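Local atomic coordinates of beta-hexosaminidase (Neisseria gonorrhoeae, PDB entry 6JTJ), a protein that cleaves terminal N-acetylglucosamine from N-acetyl-beta-D-hexosaminides and probably serves peptidoglycan recycling by trimming peptide-linked cell-wall fragments. Residues C[51-56]-C[87-92]; C[152-156]-C[362-366]; C[201-206]-C[352-357]; C[307-311]-C[333-338]. All blocks are in the same frame, centred on the assembly; numbering follows the deposited sequence.

Contact 1 (C[51-56]-C[87-92])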
loop_
_atom_site.group_PDB
_atom_site.type_symbol
_atom_site.label_atom_id
_atom_site.label_comp_id
_atom_site.label_asym_id
_atom_site.label_seq_id
_atom_site.Cartn_x
_atom_site.Cartn_y
_atom_site.Cartn_z
ATOM N N ILE C 51 -17.258 -9.548 9.864
ATOM C CA ILE C 51 -18.130 -10.645 9.481
ATOM C C ILE C 51 -17.820 -11.069 8.059
ATOM O O ILE C 51 -17.189 -10.335 7.302
ATOM C CB ILE C 51 -19.618 -10.298 9.685
ATOM C CG1 ILE C 51 -19.977 -8.996 8.975
ATOM C CG2 ILE C 51 -19.907 -10.169 11.181
ATOM C CD1 ILE C 51 -21.468 -8.735 8.917
ATOM N N ALA C 52 -18.259 -12.273 7.711
ATOM C CA ALA C 52 -17.770 -12.939 6.514
ATOM C C ALA C 52 -18.396 -12.434 5.236
ATOM O O ALA C 52 -17.695 -12.213 4.243
ATOM C CB ALA C 52 -17.976 -14.437 6.645
ATOM N N ALA C 53 -19.707 -12.261 5.230
ATOM C CA ALA C 53 -20.407 -12.030 3.967
ATOM C C ALA C 53 -21.602 -11.097 4.120
ATOM O O ALA C 53 -21.528 -10.117 4.872
ATOM C CB ALA C 53 -20.798 -13.374 3.339
ATOM N N PHE C 54 -22.697 -11.375 3.417
ATOM C CA PHE C 54 -23.778 -10.401 3.276
ATOM C C PHE C 54 -24.810 -10.410 4.416
ATOM O O PHE C 54 -25.483 -9.403 4.644
ATOM C CB PHE C 54 -24.487 -10.615 1.940
ATOM C CG PHE C 54 -23.551 -10.686 0.760
ATOM C CD1 PHE C 54 -22.655 -9.650 0.501
ATOM C CD2 PHE C 54 -23.567 -11.781 -0.091
ATOM C CE1 PHE C 54 -21.793 -9.708 -0.582
ATOM C CE2 PHE C 54 -22.711 -11.843 -1.183
ATOM C CZ PHE C 54 -21.825 -10.807 -1.428
ATOM N N ARG C 55 -24.930 -11.534 5.119
ATOM C CA ARG C 55 -25.902 -11.696 6.201
ATOM C C ARG C 55 -25.262 -12.458 7.336
ATOM O O ARG C 55 -24.396 -13.290 7.108
ATOM C CB ARG C 55 -27.118 -12.486 5.709
ATOM C CG ARG C 55 -27.939 -11.801 4.622
ATOM C CD ARG C 55 -28.487 -10.446 5.062
ATOM N NE ARG C 55 -29.240 -10.519 6.321
ATOM C CZ ARG C 55 -30.495 -10.961 6.435
ATOM N NH1 ARG C 55 -31.167 -11.383 5.368
ATOM N NH2 ARG C 55 -31.088 -10.982 7.626
ATOM N N LEU C 56 -25.676 -12.177 8.566
ATOM C CA LEU C 56 -25.089 -12.857 9.714
ATOM C C LEU C 56 -25.437 -14.332 9.717
ATOM O O LEU C 56 -26.569 -14.699 9.431
ATOM C CB LEU C 56 -25.596 -12.256 11.023
ATOM C CG LEU C 56 -25.286 -10.794 11.324
ATOM C CD1 LEU C 56 -25.812 -10.440 12.708
ATOM C CD2 LEU C 56 -23.799 -10.492 11.207
ATOM N N THR C 87 -30.323 -4.359 5.774
ATOM C CA THR C 87 -30.748 -5.554 6.494
ATOM C C THR C 87 -29.624 -6.058 7.394
ATOM O O THR C 87 -29.849 -6.426 8.546
ATOM C CB THR C 87 -31.126 -6.676 5.506
ATOM O OG1 THR C 87 -31.995 -6.146 4.502
ATOM C CG2 THR C 87 -31.819 -7.809 6.207
ATOM N N LEU C 88 -28.412 -6.056 6.851
ATOM C CA LEU C 88 -27.247 -6.467 7.606
ATOM C C LEU C 88 -27.009 -5.574 8.825
ATOM O O LEU C 88 -26.803 -6.076 9.921
ATOM C CB LEU C 88 -26.004 -6.482 6.707
ATOM C CG LEU C 88 -24.684 -6.801 7.390
ATOM C CD1 LEU C 88 -24.777 -8.137 8.107
ATOM C CD2 LEU C 88 -23.549 -6.802 6.373
ATOM N N THR C 89 -27.029 -4.261 8.642
ATOM C CA THR C 89 -26.739 -3.367 9.758
ATOM C C THR C 89 -27.845 -3.457 10.801
ATOM O O THR C 89 -27.578 -3.394 11.996
ATOM C CB THR C 89 -26.507 -1.904 9.322
ATOM O OG1 THR C 89 -27.629 -1.413 8.589
ATOM C CG2 THR C 89 -25.259 -1.793 8.441
ATOM N N ALA C 90 -29.085 -3.610 10.342
ATOM C CA ALA C 90 -30.215 -3.702 11.254
ATOM C C ALA C 90 -30.083 -4.936 12.134
ATOM O O ALA C 90 -30.217 -4.844 13.351
ATOM C CB ALA C 90 -31.521 -3.729 10.489
ATOM N N GLU C 91 -29.783 -6.081 11.530
ATOM C CA GLU C 91 -29.652 -7.304 12.309
ATOM C C GLU C 91 -28.442 -7.272 13.249
ATOM O O GLU C 91 -28.486 -7.855 14.315
ATOM C CB GLU C 91 -29.664 -8.556 11.413
ATOM C CG GLU C 91 -28.421 -8.800 10.581
ATOM C CD GLU C 91 -28.530 -10.040 9.712
ATOM O OE1 GLU C 91 -29.351 -10.902 10.049
ATOM O OE2 GLU C 91 -27.817 -10.170 8.686
ATOM N N ILE C 92 -27.372 -6.580 12.867
ATOM C CA ILE C 92 -26.251 -6.368 13.784
ATOM C C ILE C 92 -26.688 -5.539 14.991
ATOM O O ILE C 92 -26.333 -5.852 16.125
ATOM C CB ILE C 92 -25.059 -5.666 13.077
ATOM C CG1 ILE C 92 -24.367 -6.651 12.130
ATOM C CG2 ILE C 92 -24.055 -5.124 14.089
ATOM C CD1 ILE C 92 -23.496 -5.997 11.078
#
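Arg55 and Glu91 form a bidentate salt bridge that fastens the loop 51-56 to helix 82-94. The arginine CB passes 3.8 Å from Glu91 OE2; the bend at chi2 (-59°) brings CD beside the same oxygen, and the next bend, at chi3, turns NE onto it. NE then donates to Glu91 OE2 at 2.8 Å, while NH2 reaches Glu91 OE1 at 3.0 Å: a side-on grip, one nitrogen to each oxygen. The two planes are turned 42° apart, and both nitrogens meet the carboxylate from above its plane. CZ, further along, lies under the CG2 methyl of Thr87, 3.4 Å away and centred over one guanidinium face, and the same methyl also reaches NH1; the threonine hydroxyl is bonded instead to the backbone of Glu83. A third donor, Leu56 N, approaches Glu91 OE2 at 2.9 Å from the face opposite to Arg55 NE. Three bonds thus fix the rotation of the carboxylate, and the neighbouring guanidinium probably favours its ionised form. The side chain of Leu56 slides antiparallel past that of Glu91, its CD1 against Glu91 CG, and its CD2 lies 4.0 Å from Ile92 CG1. Deeper in, Ile51 and Leu88 meet tip to tip, Ile51 CD1 lying a tight 3.5 Å from Leu88 CD1. A polar outer layer over an aliphatic inner one therefore seats the loop after strand 47-49 on the helix linking parallel neighbours 69-74 and 101-108, the beta/alpha packing of the barrel-type catalytic domain of family 3 glycosidases.

Contact 2 (C[152-156]-C[362-366])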
loop_
_atom_site.group_PDB
_atom_site.type_symbol
_atom_site.label_atom_id
_atom_site.label_comp_id
_atom_site.label_asym_id
_atom_site.label_seq_id
_atom_site.Cartn_x
_atom_site.Cartn_y
_atom_site.Cartn_z
ATOM N N THR C 152 -23.666 10.967 4.669
ATOM C CA THR C 152 -25.119 10.819 4.578
ATOM C C THR C 152 -25.510 9.497 3.920
ATOM O O THR C 152 -26.382 8.796 4.409
ATOM C CB THR C 152 -25.774 11.993 3.835
ATOM O OG1 THR C 152 -25.423 13.234 4.463
ATOM C CG2 THR C 152 -27.297 11.844 3.859
ATOM N N GLU C 153 -24.849 9.140 2.828
ATOM C CA GLU C 153 -25.203 7.923 2.129
ATOM C C GLU C 153 -24.937 6.716 3.004
ATOM O O GLU C 153 -25.672 5.722 2.937
ATOM C CB GLU C 153 -24.451 7.828 0.793
ATOM C CG GLU C 153 -24.886 8.892 -0.197
ATOM C CD GLU C 153 -24.214 8.794 -1.561
ATOM O OE1 GLU C 153 -23.341 7.943 -1.775
ATOM O OE2 GLU C 153 -24.552 9.602 -2.440
ATOM N N LEU C 154 -23.872 6.776 3.808
ATOM C CA LEU C 154 -23.567 5.662 4.696
ATOM C C LEU C 154 -24.534 5.632 5.866
ATOM O O LEU C 154 -24.963 4.559 6.286
ATOM C CB LEU C 154 -22.132 5.742 5.214
ATOM C CG LEU C 154 -21.016 5.423 4.233
ATOM C CD1 LEU C 154 -19.691 5.830 4.857
ATOM C CD2 LEU C 154 -21.010 3.948 3.873
ATOM N N SER C 155 -24.881 6.808 6.373
ATOM C CA SER C 155 -25.815 6.907 7.487
ATOM C C SER C 155 -27.178 6.289 7.142
ATOM O O SER C 155 -27.799 5.647 7.976
ATOM C CB SER C 155 -25.990 8.363 7.906
ATOM O OG SER C 155 -24.782 8.907 8.384
ATOM N N ALA C 156 -27.595 6.447 5.887
ATOM C CA ALA C 156 -28.837 5.842 5.397
ATOM C C ALA C 156 -28.833 4.337 5.480
ATOM O O ALA C 156 -29.907 3.732 5.453
ATOM C CB ALA C 156 -29.093 6.257 3.966
ATOM N N VAL C 362 -32.667 10.453 7.532
ATOM C CA VAL C 362 -31.695 10.388 6.459
ATOM C C VAL C 362 -32.344 10.090 5.090
ATOM O O VAL C 362 -32.001 10.726 4.092
ATOM C CB VAL C 362 -30.617 9.345 6.730
ATOM C CG1 VAL C 362 -29.660 9.392 5.576
ATOM C CG2 VAL C 362 -29.859 9.626 8.026
ATOM N N GLN C 363 -33.279 9.144 5.045
ATOM C CA GLN C 363 -34.029 8.887 3.795
ATOM C C GLN C 363 -34.760 10.170 3.317
ATOM O O GLN C 363 -34.757 10.513 2.132
ATOM C CB GLN C 363 -35.013 7.741 3.968
ATOM C CG GLN C 363 -34.460 6.296 4.173
ATOM C CD GLN C 363 -35.652 5.352 4.264
ATOM O OE1 GLN C 363 -36.724 5.790 4.673
ATOM N NE2 GLN C 363 -35.510 4.091 3.831
ATOM N N ALA C 364 -35.309 10.934 4.251
ATOM C CA ALA C 364 -35.929 12.210 3.891
ATOM C C ALA C 364 -34.906 13.173 3.250
ATOM O O ALA C 364 -35.158 13.791 2.203
ATOM C CB ALA C 364 -36.579 12.850 5.126
ATOM N N VAL C 365 -33.785 13.388 3.928
ATOM C CA VAL C 365 -32.789 14.376 3.446
ATOM C C VAL C 365 -32.246 13.978 2.060
ATOM O O VAL C 365 -31.974 14.834 1.217
ATOM C CB VAL C 365 -31.683 14.687 4.482
ATOM C CG1 VAL C 365 -30.678 13.566 4.507
ATOM C CG2 VAL C 365 -30.966 16.013 4.175
ATOM N N MET C 366 -32.155 12.678 1.802
ATOM C CA MET C 366 -31.617 12.211 0.523
ATOM C C MET C 366 -32.557 12.446 -0.655
ATOM O O MET C 366 -32.124 12.471 -1.798
ATOM C CB MET C 366 -31.217 10.746 0.614
ATOM C CG MET C 366 -29.964 10.588 1.433
ATOM S SD MET C 366 -29.193 8.975 1.358
ATOM C CE MET C 366 -30.372 7.649 0.939
#
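Ala156 and Val362 mark the closest backbone approach, their CA atoms 5.5 Å apart, where the segment at the end of helix 136-155 meets one turn of helix 359-367. Within each segment a helical bond links the first residue to the last, Ala156 N to Thr152 O and Met366 N to Val362 O. Thr152 and Ala156 therefore present themselves one turn apart, as do Val362 and Met366 across from them. No hydrogen bond spans the interface. With its CG1 placed opposite the backbone N (chi1 -179°), Val362 inserts that methyl beside the first helix, 3.5 Å from Thr152 O and 3.6 Å from Ala156 CB. The Ala156 methyl is met a second time by the end of Met366: the bend at its last torsion swings CE to 3.6 Å from Ala156 CB, with SD also beside that methyl. The CG2 methyl of Thr152 points among three partners: it lies 3.8 Å from Val362 CG1 and as far from both Val365 CG1 and Met366 CG. The polar ends turn elsewhere, Thr152 OG1 to the carbonyl of Arg148 and Ser155 OG to that of Gly203. Phe371 of helix 369-382 packs against Thr152, Glu153 and Met366, closing one border of this buried junction, while Leu154 points away from it and rests on Val104 and His106 of strand 101-108.

Contact 3 (C[201-206]-C[352-357])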
loop_
_atom_site.group_PDB
_atom_site.type_symbol
_atom_site.label_atom_id
_atom_site.label_comp_id
_atom_site.label_asym_id
_atom_site.label_seq_id
_atom_site.Cartn_x
_atom_site.Cartn_y
_atom_site.Cartn_z
ATOM N N ALA C 201 -20.197 15.644 9.815
ATOM C CA ALA C 201 -21.131 15.863 10.936
ATOM C C ALA C 201 -22.535 16.199 10.426
ATOM O O ALA C 201 -23.525 15.759 10.990
ATOM C CB ALA C 201 -20.604 16.957 11.847
ATOM N N LYS C 202 -22.625 16.929 9.321
ATOM C CA LYS C 202 -23.930 17.133 8.676
ATOM C C LYS C 202 -24.567 15.825 8.281
ATOM O O LYS C 202 -25.787 15.678 8.369
ATOM C CB LYS C 202 -23.801 18.015 7.453
ATOM C CG LYS C 202 -24.011 19.462 7.783
ATOM C CD LYS C 202 -23.756 20.352 6.591
ATOM C CE LYS C 202 -23.550 21.787 7.011
ATOM N NZ LYS C 202 -24.345 22.220 8.190
ATOM N N GLY C 203 -23.747 14.871 7.858
ATOM C CA GLY C 203 -24.234 13.552 7.498
ATOM C C GLY C 203 -24.392 12.598 8.661
ATOM O O GLY C 203 -24.645 11.412 8.453
ATOM N N GLY C 204 -24.228 13.095 9.879
ATOM C CA GLY C 204 -24.452 12.310 11.084
ATOM C C GLY C 204 -23.210 11.716 11.734
ATOM O O GLY C 204 -23.331 11.012 12.738
ATOM N N MET C 205 -22.023 11.981 11.185
ATOM C CA MET C 205 -20.822 11.223 11.571
ATOM C C MET C 205 -19.719 12.069 12.187
ATOM O O MET C 205 -19.505 13.203 11.803
ATOM C CB MET C 205 -20.248 10.503 10.349
ATOM C CG MET C 205 -21.184 9.478 9.719
ATOM S SD MET C 205 -20.344 8.441 8.500
ATOM C CE MET C 205 -21.562 7.117 8.339
ATOM N N LYS C 206 -18.973 11.444 13.094
ATOM C CA LYS C 206 -17.704 11.960 13.575
ATOM C C LYS C 206 -16.555 11.570 12.631
ATOM O O LYS C 206 -16.777 10.912 11.620
ATOM C CB LYS C 206 -17.423 11.405 14.970
ATOM C CG LYS C 206 -18.517 11.712 15.990
ATOM C CD LYS C 206 -18.743 13.202 16.126
ATOM C CE LYS C 206 -19.563 13.508 17.363
ATOM N NZ LYS C 206 -20.841 12.735 17.373
ATOM N N TYR C 352 -19.679 8.548 21.769
ATOM C CA TYR C 352 -19.375 9.730 20.972
ATOM C C TYR C 352 -19.372 9.428 19.456
ATOM O O TYR C 352 -19.705 10.294 18.658
ATOM C CB TYR C 352 -18.029 10.300 21.405
ATOM C CG TYR C 352 -17.681 11.649 20.806
ATOM C CD1 TYR C 352 -18.384 12.807 21.161
ATOM C CD2 TYR C 352 -16.637 11.771 19.903
ATOM C CE1 TYR C 352 -18.050 14.045 20.623
ATOM C CE2 TYR C 352 -16.293 12.992 19.364
ATOM C CZ TYR C 352 -17.000 14.124 19.713
ATOM O OH TYR C 352 -16.636 15.324 19.146
ATOM N N MET C 353 -19.051 8.192 19.070
ATOM C CA MET C 353 -19.024 7.802 17.650
ATOM C C MET C 353 -20.373 7.371 17.070
ATOM O O MET C 353 -20.466 7.136 15.869
ATOM C CB MET C 353 -18.009 6.679 17.442
ATOM C CG MET C 353 -16.565 7.098 17.718
ATOM S SD MET C 353 -15.390 5.797 17.300
ATOM C CE MET C 353 -16.014 4.365 18.180
ATOM N N GLU C 354 -21.403 7.234 17.904
ATOM C CA GLU C 354 -22.710 6.803 17.406
ATOM C C GLU C 354 -23.224 7.819 16.398
ATOM O O GLU C 354 -23.013 9.018 16.547
ATOM C CB GLU C 354 -23.759 6.608 18.513
ATOM C CG GLU C 354 -24.748 5.496 18.168
ATOM C CD GLU C 354 -25.662 5.107 19.324
ATOM O OE1 GLU C 354 -26.249 3.985 19.308
ATOM O OE2 GLU C 354 -25.778 5.935 20.266
ATOM N N ASN C 355 -23.863 7.317 15.347
ATOM C CA ASN C 355 -24.441 8.190 14.346
ATOM C C ASN C 355 -25.494 9.089 14.986
ATOM O O ASN C 355 -26.279 8.634 15.816
ATOM C CB ASN C 355 -25.086 7.403 13.218
ATOM C CG ASN C 355 -25.173 8.216 11.943
ATOM O OD1 ASN C 355 -25.959 9.147 11.861
ATOM N ND2 ASN C 355 -24.385 7.853 10.942
ATOM N N SER C 356 -25.492 10.357 14.615
ATOM C CA SER C 356 -26.389 11.319 15.224
ATOM C C SER C 356 -27.722 11.473 14.459
ATOM O O SER C 356 -28.612 12.135 14.945
ATOM C CB SER C 356 -25.659 12.669 15.404
ATOM O OG SER C 356 -25.343 13.253 14.159
ATOM N N LEU C 357 -27.847 10.891 13.262
ATOM C CA LEU C 357 -29.077 10.998 12.454
ATOM C C LEU C 357 -29.907 9.738 12.488
ATOM O O LEU C 357 -29.364 8.648 12.344
ATOM C CB LEU C 357 -28.731 11.263 10.995
ATOM C CG LEU C 357 -28.090 12.590 10.602
ATOM C CD1 LEU C 357 -27.990 12.646 9.083
ATOM C CD2 LEU C 357 -28.882 13.776 11.115
HETATM O O HOH W 1 -19.854 8.864 13.783
#
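The carbonyl of Gly204 is the main acceptor for the loop 352-357. Ser356 N bonds to Gly204 O at 2.9 Å, in the carbonyl plane and on a lone pair, and Ser356 OG adds a weak bond to it. Asn355 OD1 also lies near this oxygen but is an acceptor too; its donor is Leu357 N at 2.9 Å, which closes an Asx turn. The amide nitrogen, Asn355 ND2, gives its hydrogens to Ser155 OG and to Ile159 O. Gly204, at positive phi, is the C-prime residue of the Schellman motif ending helix 186-202, and Leu357 CG fills the place beside its CA. Lys206, bent at chi2 and chi4, curls over Tyr352: CE sits 3.5 Å above the plane of the ring, offset toward its rim, and NZ makes a cation-pi contact 4.5 Å from the ring centroid. Lys206 NZ also donates to Tyr352 O at 3.0 Å, nearly along the C=O axis, while the tyrosine hydroxyl bonds to Gly251 O. A water accepts from Lys206 N and donates to Met353 O. No carboxylate across the contact meets the lysine, so a carbonyl and an aromatic face probably stabilise its charge here.

Contact 4 (C[307-311]-C[333-338])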
loop_
_atom_site.group_PDB
_atom_site.type_symbol
_atom_site.label_atom_id
_atom_site.label_comp_id
_atom_site.label_asym_id
_atom_site.label_seq_id
_atom_site.Cartn_x
_atom_site.Cartn_y
_atom_site.Cartn_z
ATOM N N ILE C 307 -2.812 -14.051 19.817
ATOM C CA ILE C 307 -3.707 -12.907 19.733
ATOM C C ILE C 307 -3.951 -12.256 21.092
ATOM O O ILE C 307 -3.943 -11.022 21.192
ATOM C CB ILE C 307 -5.039 -13.271 19.060
ATOM C CG1 ILE C 307 -5.873 -12.014 18.802
ATOM C CG2 ILE C 307 -5.832 -14.285 19.882
ATOM C CD1 ILE C 307 -5.282 -11.083 17.762
ATOM N N LYS C 308 -4.099 -13.072 22.137
ATOM C CA LYS C 308 -4.304 -12.557 23.488
ATOM C C LYS C 308 -3.150 -11.669 23.886
ATOM O O LYS C 308 -3.355 -10.601 24.461
ATOM C CB LYS C 308 -4.448 -13.687 24.514
ATOM C CG LYS C 308 -5.783 -14.409 24.451
ATOM C CD LYS C 308 -5.836 -15.570 25.446
ATOM C CE LYS C 308 -7.205 -16.234 25.487
ATOM N NZ LYS C 308 -8.259 -15.347 26.085
ATOM N N GLU C 309 -1.935 -12.112 23.597
ATOM C CA GLU C 309 -0.763 -11.341 23.960
ATOM C C GLU C 309 -0.683 -10.043 23.140
ATOM O O GLU C 309 -0.346 -8.994 23.681
ATOM C CB GLU C 309 0.506 -12.198 23.808
ATOM C CG GLU C 309 1.817 -11.487 24.096
ATOM C CD GLU C 309 1.936 -10.945 25.512
ATOM O OE1 GLU C 309 1.152 -11.327 26.405
ATOM O OE2 GLU C 309 2.845 -10.106 25.740
ATOM N N ARG C 310 -0.979 -10.145 21.847
ATOM C CA ARG C 310 -0.928 -8.998 20.927
ATOM C C ARG C 310 -1.950 -7.920 21.356
ATOM O O ARG C 310 -1.608 -6.734 21.454
ATOM C CB ARG C 310 -1.078 -9.440 19.441
ATOM C CG ARG C 310 0.276 -9.525 18.792
ATOM C CD ARG C 310 0.271 -9.914 17.342
ATOM N NE ARG C 310 0.219 -11.357 17.101
ATOM C CZ ARG C 310 -0.800 -12.082 16.610
ATOM N NH1 ARG C 310 -0.627 -13.395 16.459
ATOM N NH2 ARG C 310 -1.974 -11.544 16.266
ATOM N N ALA C 311 -3.155 -8.361 21.720
ATOM C CA ALA C 311 -4.159 -7.461 22.300
ATOM C C ALA C 311 -3.697 -6.842 23.617
ATOM O O ALA C 311 -3.830 -5.631 23.819
ATOM C CB ALA C 311 -5.465 -8.181 22.500
ATOM N N GLU C 333 -10.710 -17.124 19.777
ATOM C CA GLU C 333 -9.614 -17.369 20.695
ATOM C C GLU C 333 -9.463 -16.227 21.706
ATOM O O GLU C 333 -9.316 -16.459 22.898
ATOM C CB GLU C 333 -8.319 -17.558 19.903
ATOM C CG GLU C 333 -7.139 -18.010 20.741
ATOM C CD GLU C 333 -5.866 -18.163 19.933
ATOM O OE1 GLU C 333 -5.951 -18.480 18.720
ATOM O OE2 GLU C 333 -4.778 -17.987 20.522
ATOM N N LEU C 334 -9.478 -14.991 21.219
ATOM C CA LEU C 334 -9.279 -13.837 22.090
ATOM C C LEU C 334 -10.386 -13.714 23.133
ATOM O O LEU C 334 -10.106 -13.473 24.303
ATOM C CB LEU C 334 -9.203 -12.549 21.261
ATOM C CG LEU C 334 -9.121 -11.228 22.023
ATOM C CD1 LEU C 334 -7.871 -11.159 22.888
ATOM C CD2 LEU C 334 -9.169 -10.069 21.041
ATOM N N ARG C 335 -11.635 -13.867 22.699
ATOM C CA ARG C 335 -12.771 -13.628 23.596
ATOM C C ARG C 335 -12.955 -14.702 24.674
ATOM O O ARG C 335 -13.534 -14.435 25.720
ATOM C CB ARG C 335 -14.060 -13.453 22.805
ATOM C CG ARG C 335 -14.602 -14.704 22.160
ATOM C CD ARG C 335 -15.581 -14.321 21.076
ATOM N NE ARG C 335 -16.141 -15.473 20.382
ATOM C CZ ARG C 335 -17.225 -16.142 20.759
ATOM N NH1 ARG C 335 -17.901 -15.795 21.845
ATOM N NH2 ARG C 335 -17.637 -17.172 20.034
ATOM N N ASP C 336 -12.448 -15.906 24.420
ATOM C CA ASP C 336 -12.581 -17.011 25.361
ATOM C C ASP C 336 -11.764 -16.777 26.626
ATOM O O ASP C 336 -10.529 -16.814 26.594
ATOM C CB ASP C 336 -12.143 -18.317 24.697
ATOM C CG ASP C 336 -12.267 -19.496 25.622
ATOM O OD1 ASP C 336 -13.382 -19.738 26.122
ATOM O OD2 ASP C 336 -11.252 -20.172 25.863
ATOM N N GLY C 337 -12.454 -16.545 27.737
ATOM C CA GLY C 337 -11.796 -16.246 29.007
ATOM C C GLY C 337 -11.193 -14.859 29.057
ATOM O O GLY C 337 -10.287 -14.598 29.843
ATOM N N PHE C 338 -11.686 -13.971 28.192
ATOM C CA PHE C 338 -11.136 -12.618 28.060
ATOM C C PHE C 338 -11.542 -11.763 29.243
ATOM O O PHE C 338 -12.711 -11.700 29.582
ATOM C CB PHE C 338 -11.656 -11.974 26.774
ATOM C CG PHE C 338 -11.110 -10.600 26.513
ATOM C CD1 PHE C 338 -9.785 -10.425 26.133
ATOM C CD2 PHE C 338 -11.922 -9.479 26.643
ATOM C CE1 PHE C 338 -9.277 -9.154 25.891
ATOM C CE2 PHE C 338 -11.424 -8.211 26.398
ATOM C CZ PHE C 338 -10.099 -8.049 26.023
HETATM O O HOH W 2 -3.245 -16.333 18.940
#
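Leu334 fills the compact half of this contact, pressed against residues one turn apart, Ile307 and Ala311. Its CD1 reaches Ala311 CB at 3.8 Å, and its CB lies 4.0 Å from Ile307 CG2, the two side chains crossing at about a right angle. Ile307 CG2 also crosses the extended chain of Glu333 obliquely, touching its CB, its CG and, at 3.9 Å, its carboxylate carbon CD. Leu296, from a loop, backs both Ile307 and Ala311. Helix 328-335 ends here in a type II turn from Arg335 to Phe338, with Gly337 at positive phi; Lys308 faces the carbonyl of Leu334 at the helix end and that of Asp336 in the turn. The lysine runs outward almost straight, then bends at chi4 (-69°), so that NZ donates to Asp336 O at 2.8 Å and to Leu334 O at 3.2 Å. Both carbonyls receive it from above their planes, 35° and 46° out respectively. The positive charge would thus offset the partial negative charge of the helix end. This side is the open one: Lys308, Glu333 and Asp336 are all exposed, and the start of helix 307-317 is linked through water to the last turn of helix 328-335. There a water donates to Glu333 OE2 at 2.8 Å and accepts from Ile307 N, though the latter bond is modelled doubtfully short.

In the fold
Contacts 2 and 3 form one continuous region, with centres 12 Å apart: Ser155, on the helix of contact 2, is the residue that joins them, and beside it Leu154 CB packs 3.5 Å from Met205 CE of contact 3. Contact 1 stands apart from both, its nearest atoms about 6 Å from contact 2 and 10 Å from contact 3. Contact 4 is remote, its centre 37 Å from that of contact 2 and 24 Å from that of contact 1. None of the four touches the bound N-acetylglucosamine: Met353 comes to about 12 Å and Ile51 to about 14 Å, side chain to sugar. Contact 4 approaches the site from elsewhere, the side chain of Ala311 being about 10 Å from that of Asp294, the predicted nucleophile.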